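PDB 2VK2: galactofuranose-binding protein YtfQ, which binds alpha- and beta-galactofuranose in the periplasm as the solute-binding component of the YtfQRT-YjfF ABC transporter. Local coordinates for residues V59-A65 and I84-D90; F7-G11 and Q47-V51; Y101-A107 and P269-T275. One frame throughout, in Å; residues are numbered along the deposited sequence.

Contact 1 (V59-A65 and I84-D90); sequences VDAIFIA and IPVFLLD. With GZL (beta-D-galactofuranose), chain B.
Phe63 and Phe87 meet on one face of two neighbouring parallel strands. The Phe63 side chain can be followed outward. Its CB lies 3.9 Å from CD1 of Leu89. CG touches the same methyl, and CD2 lies near both Leu89 methyls. Across the ring from CD2, CD1 lies 3.7 Å from CB of Phe87. CE1 comes 3.6 Å from CD2 of Phe87. The two ring planes are turned 66° to each other in an oblique pairing. CG of Phe63 is anti to the carbonyl carbon (chi1 -72°), which places the ring between Phe87 and Leu89. With an alanine here, Phe87 and Leu89 would probably be left with a gap between them, and Phe256 of helix 252-265 without its ring partner.

The strands belong to a right-handed beta-alpha-beta unit, with helix 73-81 as the crossover, in the Rossmann-like N-terminal lobe. Four backbone bonds join them, from Ile62 N to Pro85 O at the start to Leu89 N to Ile64 O, 2.8 Å, at the end. Ile62, Ile64, Val86 and Leu88 fill the opposite face. There CD1 of Ile64 packs 3.9 Å from CG1 of Val86.

Beyond the strand, Asp90 enters the sugar pocket. Its OD1 accepts a 2.7 Å bond from O5 of galactofuranose, and its backbone O accepts one from O6. OD2 forms a salt bridge with Arg17.

Contact 2 (F7-G11 and Q47-V51); sequences FSQVG and QIKAV
This is a small, buried strand-to-helix contact in the N-terminal lobe, where helix 44-57 packs on one face of the parallel sheet. The helix runs nearly antiparallel to strand 4-9, and the two axes come within 8.4 Å. Ser8 is the meeting point on the strand. Its hydroxyl is anti to the backbone N (chi1 177°), and this carries OG toward the helix.

Gln47 wraps round that hydroxyl. Its CB lies 3.3 Å from OG of Ser8, and its CG is almost as near. The amide at the end then turns back to the strand. NE2 donates to OG of Ser8 over 3.2 Å, with a bent N-H...O angle of 135°. The hydroxyl sits 27° out of the amide plane. A second bond from NE2 to the backbone O of Ser8, 3.3 Å long, is weak. The stronger partner of NE2 is Ala65 O, beyond the strand 61-64, while OE1 accepts from Val67 N. Both ends of the amide are thus held, which should fix its rotation. One buried side chain thereby ties the helix to strand 4-9 and to the loop that follows strand 61-64.

The apolar share is modest. CG2 of Val51 rests 4.0 Å from CB of Ser8, one helical turn after Gln47.

Gln9 points to the other face of the sheet. Its OE1 accepts from Val10 N at 2.9 Å, on a lone pair in the carbonyl plane, and also from Arg17, a galactofuranose-binding residue. Strand 4-9 runs between strands 34-39 and 61-64. Helix 44-57 lies over all three, with Ala50 on Ala38 and Val51 on Ile64, and Val51 also meets Val75 of helix 73-81.

Contact 3 (Y101-A107 and P269-T275); sequences YMTTVTA and PEKLTLT
Thr103 and Thr273 bring their hydroxyls together at the tightly packed part of this strand pair, where Thr103 and Met102 are buried. Thr103 OG1 lies anti to its own N (chi1 -169°). From there it donates to the backbone O of Glu270 over 2.7 Å. The OG1 atoms of Thr103 and Thr273 lie 2.9 Å apart, close enough for a hydrogen bond, though this one is not settled. Next to this, CB of Thr103 packs on CG of Pro269, and CE of Met102 meets CD of Pro269 at 3.7 Å.

Four backbone bonds run along the strands, from Thr104 N to Lys271 O down to Thr275 N to Thr106 O.

The other face opens to solvent. Leu272 and Leu274 are exposed there, and Leu272 touches Thr106 through one methyl. Lys271, partly exposed at the start of the strand, is well held. Its chain folds back, bent at chi2 and chi3. Its CD lies 3.5 Å from CE1 of Tyr101. Its NZ stands over the ring face in a cation-pi contact, 5.0 Å from the centroid. NZ also donates to Tyr101 O over 2.7 Å and to Lys98 O. A water joins Tyr101 OH, Thr104 OG1 and Lys271 O.

The chain comes back from the C-terminal lobe ahead of helix 252-265, and strand 272-274 then forms the edge of the N-terminal sheet. Several chain crossings between two lobes, with a late strand added to the N-terminal sheet, are typical of type I periplasmic sugar-binding proteins.

All three contacts belong to the same six-stranded parallel sheet. Contact 1 is its buried middle. Contact 2 is small but also buried, on one face where a helix covers the sheet. Contact 3, at the edge, is alone in being partly exposed. Contacts 1 and 3 are both parallel strand pairs, and strands 86-89 and 103-106 join them, with Asp90 N bonded to Val105 O. Contact 2 meets contact 1 through Phe63 O to Ser8 N. It does not touch contact 3. Chemistry follows place: apolar packing in contact 1, one amide and a hydroxyl in contact 2, threonines, a lysine and waters in contact 3. Of the three, only contact 1 reaches the sugar.

Contact 1 (V59-A65 and I84-D90)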
# COMPACT_ATOMS: atom_id res chain seq x y z
N VAL A 59 24.31 -7.62 -10.22
CA VAL A 59 23.39 -6.69 -10.88
C VAL A 59 23.86 -5.26 -10.63
O VAL A 59 24.65 -5.00 -9.71
CB VAL A 59 21.93 -6.85 -10.39
CG1 VAL A 59 21.43 -8.26 -10.65
CG2 VAL A 59 21.80 -6.49 -8.91
N ASP A 60 23.39 -4.32 -11.44
CA ASP A 60 23.80 -2.92 -11.34
C ASP A 60 23.09 -2.18 -10.21
O ASP A 60 23.62 -1.20 -9.69
CB ASP A 60 23.54 -2.19 -12.65
CG ASP A 60 24.35 -2.75 -13.78
OD1 ASP A 60 25.57 -2.50 -13.81
OD2 ASP A 60 23.78 -3.45 -14.64
N ALA A 61 21.90 -2.64 -9.86
CA ALA A 61 21.13 -2.00 -8.80
C ALA A 61 20.12 -2.99 -8.27
O ALA A 61 19.73 -3.92 -8.98
CB ALA A 61 20.44 -0.76 -9.32
N ILE A 62 19.71 -2.79 -7.03
CA ILE A 62 18.70 -3.62 -6.39
C ILE A 62 17.55 -2.74 -5.94
O ILE A 62 17.76 -1.71 -5.31
CB ILE A 62 19.29 -4.42 -5.21
CG1 ILE A 62 20.28 -5.46 -5.75
CG2 ILE A 62 18.19 -5.11 -4.40
CD1 ILE A 62 21.18 -6.08 -4.69
N PHE A 63 16.33 -3.14 -6.30
CA PHE A 63 15.11 -2.50 -5.82
C PHE A 63 14.50 -3.46 -4.81
O PHE A 63 14.46 -4.66 -5.05
CB PHE A 63 14.11 -2.29 -6.97
CG PHE A 63 14.47 -1.20 -7.96
CD1 PHE A 63 15.69 -0.53 -7.94
CD2 PHE A 63 13.57 -0.89 -8.97
CE1 PHE A 63 15.97 0.45 -8.88
CE2 PHE A 63 13.85 0.08 -9.91
CZ PHE A 63 15.05 0.75 -9.87
N ILE A 64 14.02 -2.94 -3.69
CA ILE A 64 13.36 -3.77 -2.69
C ILE A 64 12.07 -3.08 -2.28
O ILE A 64 12.09 -1.89 -1.97
CB ILE A 64 14.21 -3.95 -1.41
CG1 ILE A 64 15.59 -4.54 -1.73
CG2 ILE A 64 13.48 -4.85 -0.41
CD1 ILE A 64 16.54 -4.47 -0.55
N ALA A 65 10.97 -3.82 -2.27
CA ALA A 65 9.75 -3.39 -1.59
C ALA A 65 9.75 -4.13 -0.26
O ALA A 65 9.41 -5.30 -0.21
CB ALA A 65 8.52 -3.75 -2.42
N ILE A 84 26.63 -2.00 -4.70
CA ILE A 84 25.42 -2.07 -5.51
C ILE A 84 24.36 -1.18 -4.86
O ILE A 84 23.93 -1.45 -3.74
CB ILE A 84 24.89 -3.52 -5.61
CG1 ILE A 84 25.92 -4.42 -6.30
CG2 ILE A 84 23.56 -3.57 -6.36
CD1 ILE A 84 25.58 -5.88 -6.29
N PRO A 85 23.95 -0.09 -5.55
CA PRO A 85 22.97 0.82 -4.96
C PRO A 85 21.61 0.16 -4.77
O PRO A 85 21.18 -0.65 -5.60
CB PRO A 85 22.89 1.96 -5.99
CG PRO A 85 23.31 1.34 -7.26
CD PRO A 85 24.36 0.34 -6.90
N VAL A 86 20.95 0.53 -3.67
CA VAL A 86 19.65 -0.04 -3.30
C VAL A 86 18.60 1.06 -3.27
O VAL A 86 18.82 2.14 -2.72
CB VAL A 86 19.72 -0.74 -1.93
CG1 VAL A 86 18.33 -1.15 -1.45
CG2 VAL A 86 20.65 -1.94 -2.01
N PHE A 87 17.45 0.77 -3.88
CA PHE A 87 16.32 1.68 -3.91
C PHE A 87 15.12 0.99 -3.28
O PHE A 87 14.81 -0.15 -3.62
CB PHE A 87 16.00 2.07 -5.36
CG PHE A 87 17.15 2.72 -6.08
CD1 PHE A 87 17.18 4.10 -6.27
CD2 PHE A 87 18.21 1.96 -6.55
CE1 PHE A 87 18.25 4.70 -6.92
CE2 PHE A 87 19.28 2.55 -7.20
CZ PHE A 87 19.30 3.92 -7.38
N LEU A 88 14.47 1.66 -2.34
CA LEU A 88 13.31 1.10 -1.67
C LEU A 88 12.04 1.61 -2.34
O LEU A 88 11.93 2.79 -2.64
CB LEU A 88 13.31 1.46 -0.18
CG LEU A 88 14.57 1.05 0.59
CD1 LEU A 88 14.47 1.50 2.03
CD2 LEU A 88 14.80 -0.46 0.50
N LEU A 89 11.11 0.68 -2.59
CA LEU A 89 9.81 1.02 -3.25
C LEU A 89 8.66 0.68 -2.33
O LEU A 89 8.57 -0.39 -1.81
CB LEU A 89 9.67 0.21 -4.56
CG LEU A 89 10.48 0.65 -5.80
CD1 LEU A 89 12.01 0.74 -5.62
CD2 LEU A 89 10.10 -0.29 -6.94
N ASP A 90 7.81 1.71 -2.20
CA ASP A 90 6.43 1.60 -1.67
C ASP A 90 6.25 1.26 -0.18
O ASP A 90 5.25 1.58 0.38
CB ASP A 90 5.54 0.73 -2.61
CG ASP A 90 5.61 -0.75 -2.33
OD1 ASP A 90 5.24 -1.20 -1.28
OD2 ASP A 90 5.96 -1.50 -3.25
C6 GZL B . 1.65 0.51 -0.58
C5 GZL B . 1.80 -0.74 -0.09
C4 GZL B . 0.66 -1.71 0.11
C3 GZL B . -0.68 -1.49 -0.52
C2 GZL B . -1.12 -2.62 -1.08
O6 GZL B . 2.69 1.34 -0.72
O5 GZL B . 3.01 -1.13 0.32
O4 GZL B . 1.03 -3.01 -0.36
O3 GZL B . -1.34 -0.34 -0.44
C1 GZL B . -0.07 -3.67 -0.99
O2 GZL B . -2.29 -2.85 -1.67
O1 GZL B . -0.50 -4.77 -0.20

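Contact 2 (F7-G11 and Q47-V51)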
# COMPACT_ATOMS: atom_id res chain seq x y z
N PHE A 7 14.85 -6.77 -8.65
CA PHE A 7 13.76 -6.24 -7.83
C PHE A 7 13.23 -7.35 -6.94
O PHE A 7 12.67 -8.33 -7.42
CB PHE A 7 12.67 -5.68 -8.76
CG PHE A 7 11.42 -5.17 -8.06
CD1 PHE A 7 11.42 -4.75 -6.73
CD2 PHE A 7 10.23 -5.06 -8.78
CE1 PHE A 7 10.25 -4.27 -6.13
CE2 PHE A 7 9.07 -4.58 -8.19
CZ PHE A 7 9.08 -4.19 -6.86
N SER A 8 13.44 -7.19 -5.63
CA SER A 8 12.83 -8.07 -4.64
C SER A 8 11.44 -7.53 -4.32
O SER A 8 11.29 -6.54 -3.60
CB SER A 8 13.67 -8.15 -3.37
OG SER A 8 13.01 -8.94 -2.40
N GLN A 9 10.44 -8.19 -4.89
CA GLN A 9 9.04 -7.82 -4.76
C GLN A 9 8.43 -8.63 -3.60
O GLN A 9 8.84 -9.76 -3.35
CB GLN A 9 8.33 -8.12 -6.10
CG GLN A 9 6.84 -7.80 -6.22
CD GLN A 9 6.50 -6.37 -5.86
OE1 GLN A 9 6.74 -5.94 -4.74
NE2 GLN A 9 5.91 -5.64 -6.80
N VAL A 10 7.47 -8.03 -2.90
CA VAL A 10 6.85 -8.67 -1.73
C VAL A 10 6.09 -9.93 -2.13
O VAL A 10 6.18 -10.97 -1.48
CB VAL A 10 5.85 -7.70 -1.03
CG1 VAL A 10 5.10 -8.41 0.10
CG2 VAL A 10 6.57 -6.47 -0.51
N GLY A 11 5.35 -9.81 -3.23
CA GLY A 11 4.47 -10.87 -3.70
C GLY A 11 3.40 -10.27 -4.59
O GLY A 11 3.65 -9.30 -5.30
N GLN A 47 12.82 -12.54 0.64
CA GLN A 47 13.35 -11.31 0.06
C GLN A 47 14.85 -11.17 0.31
O GLN A 47 15.59 -10.80 -0.60
CB GLN A 47 12.62 -10.08 0.62
CG GLN A 47 11.16 -10.00 0.23
CD GLN A 47 10.59 -8.61 0.45
OE1 GLN A 47 10.21 -8.26 1.56
NE2 GLN A 47 10.56 -7.82 -0.61
N ILE A 48 15.29 -11.47 1.53
CA ILE A 48 16.70 -11.39 1.87
C ILE A 48 17.52 -12.36 1.02
O ILE A 48 18.57 -11.98 0.49
CB ILE A 48 16.92 -11.62 3.39
CG1 ILE A 48 16.39 -10.42 4.17
CG2 ILE A 48 18.40 -11.86 3.70
CD1 ILE A 48 16.30 -10.64 5.66
N LYS A 49 17.03 -13.58 0.85
CA LYS A 49 17.67 -14.55 -0.05
C LYS A 49 17.77 -14.02 -1.48
O LYS A 49 18.80 -14.18 -2.13
CB LYS A 49 16.91 -15.88 -0.05
CG LYS A 49 17.04 -16.67 1.24
CD LYS A 49 16.06 -17.82 1.26
CE LYS A 49 16.24 -18.70 2.48
NZ LYS A 49 15.16 -19.72 2.53
N ALA A 50 16.71 -13.38 -1.96
CA ALA A 50 16.70 -12.82 -3.31
C ALA A 50 17.73 -11.70 -3.46
O ALA A 50 18.47 -11.65 -4.44
CB ALA A 50 15.32 -12.32 -3.68
N VAL A 51 17.78 -10.81 -2.47
CA VAL A 51 18.75 -9.72 -2.47
C VAL A 51 20.17 -10.27 -2.48
O VAL A 51 21.02 -9.80 -3.24
CB VAL A 51 18.53 -8.77 -1.28
CG1 VAL A 51 19.65 -7.75 -1.19
CG2 VAL A 51 17.18 -8.08 -1.40

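Contact 3 (Y101-A107 and P269-T275)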
# COMPACT_ATOMS: atom_id res chain seq x y z
N TYR A 101 20.80 2.82 1.93
CA TYR A 101 20.01 2.81 0.70
C TYR A 101 20.00 4.19 0.09
O TYR A 101 20.30 5.18 0.76
CB TYR A 101 18.58 2.33 0.99
CG TYR A 101 17.82 3.24 1.91
CD1 TYR A 101 17.04 4.28 1.40
CD2 TYR A 101 17.88 3.09 3.29
CE1 TYR A 101 16.34 5.12 2.23
CE2 TYR A 101 17.17 3.93 4.13
CZ TYR A 101 16.41 4.95 3.59
OH TYR A 101 15.70 5.80 4.40
N MET A 102 19.65 4.27 -1.19
CA MET A 102 19.71 5.52 -1.94
C MET A 102 18.51 6.41 -1.64
O MET A 102 18.66 7.56 -1.24
CB MET A 102 19.75 5.23 -3.44
CG MET A 102 20.98 4.45 -3.88
SD MET A 102 22.47 5.45 -3.87
CE MET A 102 22.27 6.31 -5.43
N THR A 103 17.31 5.86 -1.85
CA THR A 103 16.08 6.60 -1.61
C THR A 103 14.95 5.62 -1.36
O THR A 103 15.08 4.43 -1.65
CB THR A 103 15.73 7.50 -2.82
OG1 THR A 103 14.67 8.40 -2.46
CG2 THR A 103 15.29 6.67 -4.02
N THR A 104 13.86 6.14 -0.80
CA THR A 104 12.59 5.42 -0.72
C THR A 104 11.59 6.16 -1.59
O THR A 104 11.35 7.35 -1.39
CB THR A 104 12.05 5.35 0.71
OG1 THR A 104 13.05 4.81 1.58
CG2 THR A 104 10.80 4.48 0.78
N VAL A 105 11.03 5.46 -2.58
CA VAL A 105 9.94 6.00 -3.39
C VAL A 105 8.64 5.51 -2.76
O VAL A 105 8.42 4.30 -2.66
CB VAL A 105 10.01 5.53 -4.85
CG1 VAL A 105 8.90 6.18 -5.67
CG2 VAL A 105 11.38 5.85 -5.44
N THR A 106 7.79 6.43 -2.33
CA THR A 106 6.64 6.06 -1.53
C THR A 106 5.66 7.21 -1.44
O THR A 106 6.03 8.36 -1.64
CB THR A 106 7.09 5.64 -0.10
OG1 THR A 106 5.96 5.24 0.68
CG2 THR A 106 7.81 6.79 0.60
N ALA A 107 4.40 6.89 -1.14
CA ALA A 107 3.46 7.91 -0.71
C ALA A 107 3.77 8.32 0.72
O ALA A 107 4.53 7.64 1.43
CB ALA A 107 2.04 7.39 -0.81
N PRO A 269 20.09 10.79 -5.33
CA PRO A 269 18.72 11.27 -5.16
C PRO A 269 18.48 11.80 -3.76
O PRO A 269 19.29 11.56 -2.85
CB PRO A 269 17.88 10.02 -5.41
CG PRO A 269 18.74 8.91 -4.94
CD PRO A 269 20.15 9.32 -5.28
N GLU A 270 17.36 12.50 -3.57
CA GLU A 270 16.90 12.84 -2.23
C GLU A 270 16.55 11.54 -1.52
O GLU A 270 16.19 10.55 -2.16
CB GLU A 270 15.69 13.77 -2.29
CG GLU A 270 15.93 15.11 -2.99
CD GLU A 270 16.98 15.98 -2.30
OE1 GLU A 270 17.16 15.86 -1.07
OE2 GLU A 270 17.62 16.79 -3.00
N LYS A 271 16.67 11.53 -0.19
CA LYS A 271 16.49 10.31 0.59
C LYS A 271 15.04 9.82 0.58
O LYS A 271 14.79 8.63 0.70
CB LYS A 271 16.97 10.52 2.03
CG LYS A 271 17.09 9.24 2.88
CD LYS A 271 18.05 8.20 2.30
CE LYS A 271 19.47 8.74 2.16
NZ LYS A 271 20.42 7.68 1.74
N LEU A 272 14.10 10.75 0.44
CA LEU A 272 12.67 10.43 0.37
C LEU A 272 12.09 11.02 -0.91
O LEU A 272 12.16 12.22 -1.13
CB LEU A 272 11.95 11.00 1.59
CG LEU A 272 10.44 10.76 1.69
CD1 LEU A 272 10.12 9.27 1.76
CD2 LEU A 272 9.86 11.48 2.90
N THR A 273 11.53 10.14 -1.74
CA THR A 273 10.91 10.53 -3.00
C THR A 273 9.40 10.29 -2.89
O THR A 273 8.94 9.15 -3.02
CB THR A 273 11.51 9.73 -4.17
OG1 THR A 273 12.93 9.88 -4.17
CG2 THR A 273 10.94 10.21 -5.50
N LEU A 274 8.65 11.35 -2.63
CA LEU A 274 7.21 11.21 -2.37
C LEU A 274 6.38 11.21 -3.64
O LEU A 274 6.64 11.98 -4.57
CB LEU A 274 6.72 12.33 -1.44
CG LEU A 274 7.13 12.24 0.03
CD1 LEU A 274 6.60 13.44 0.79
CD2 LEU A 274 6.63 10.95 0.67
N THR A 275 5.37 10.35 -3.66
CA THR A 275 4.34 10.36 -4.70
C THR A 275 3.11 11.08 -4.17
O THR A 275 2.98 11.30 -2.96
CB THR A 275 3.97 8.93 -5.14
OG1 THR A 275 3.44 8.21 -4.02
CG2 THR A 275 5.20 8.20 -5.67
O HOH W 1 13.86 7.30 2.87
O HOH W 2 20.73 9.37 -1.86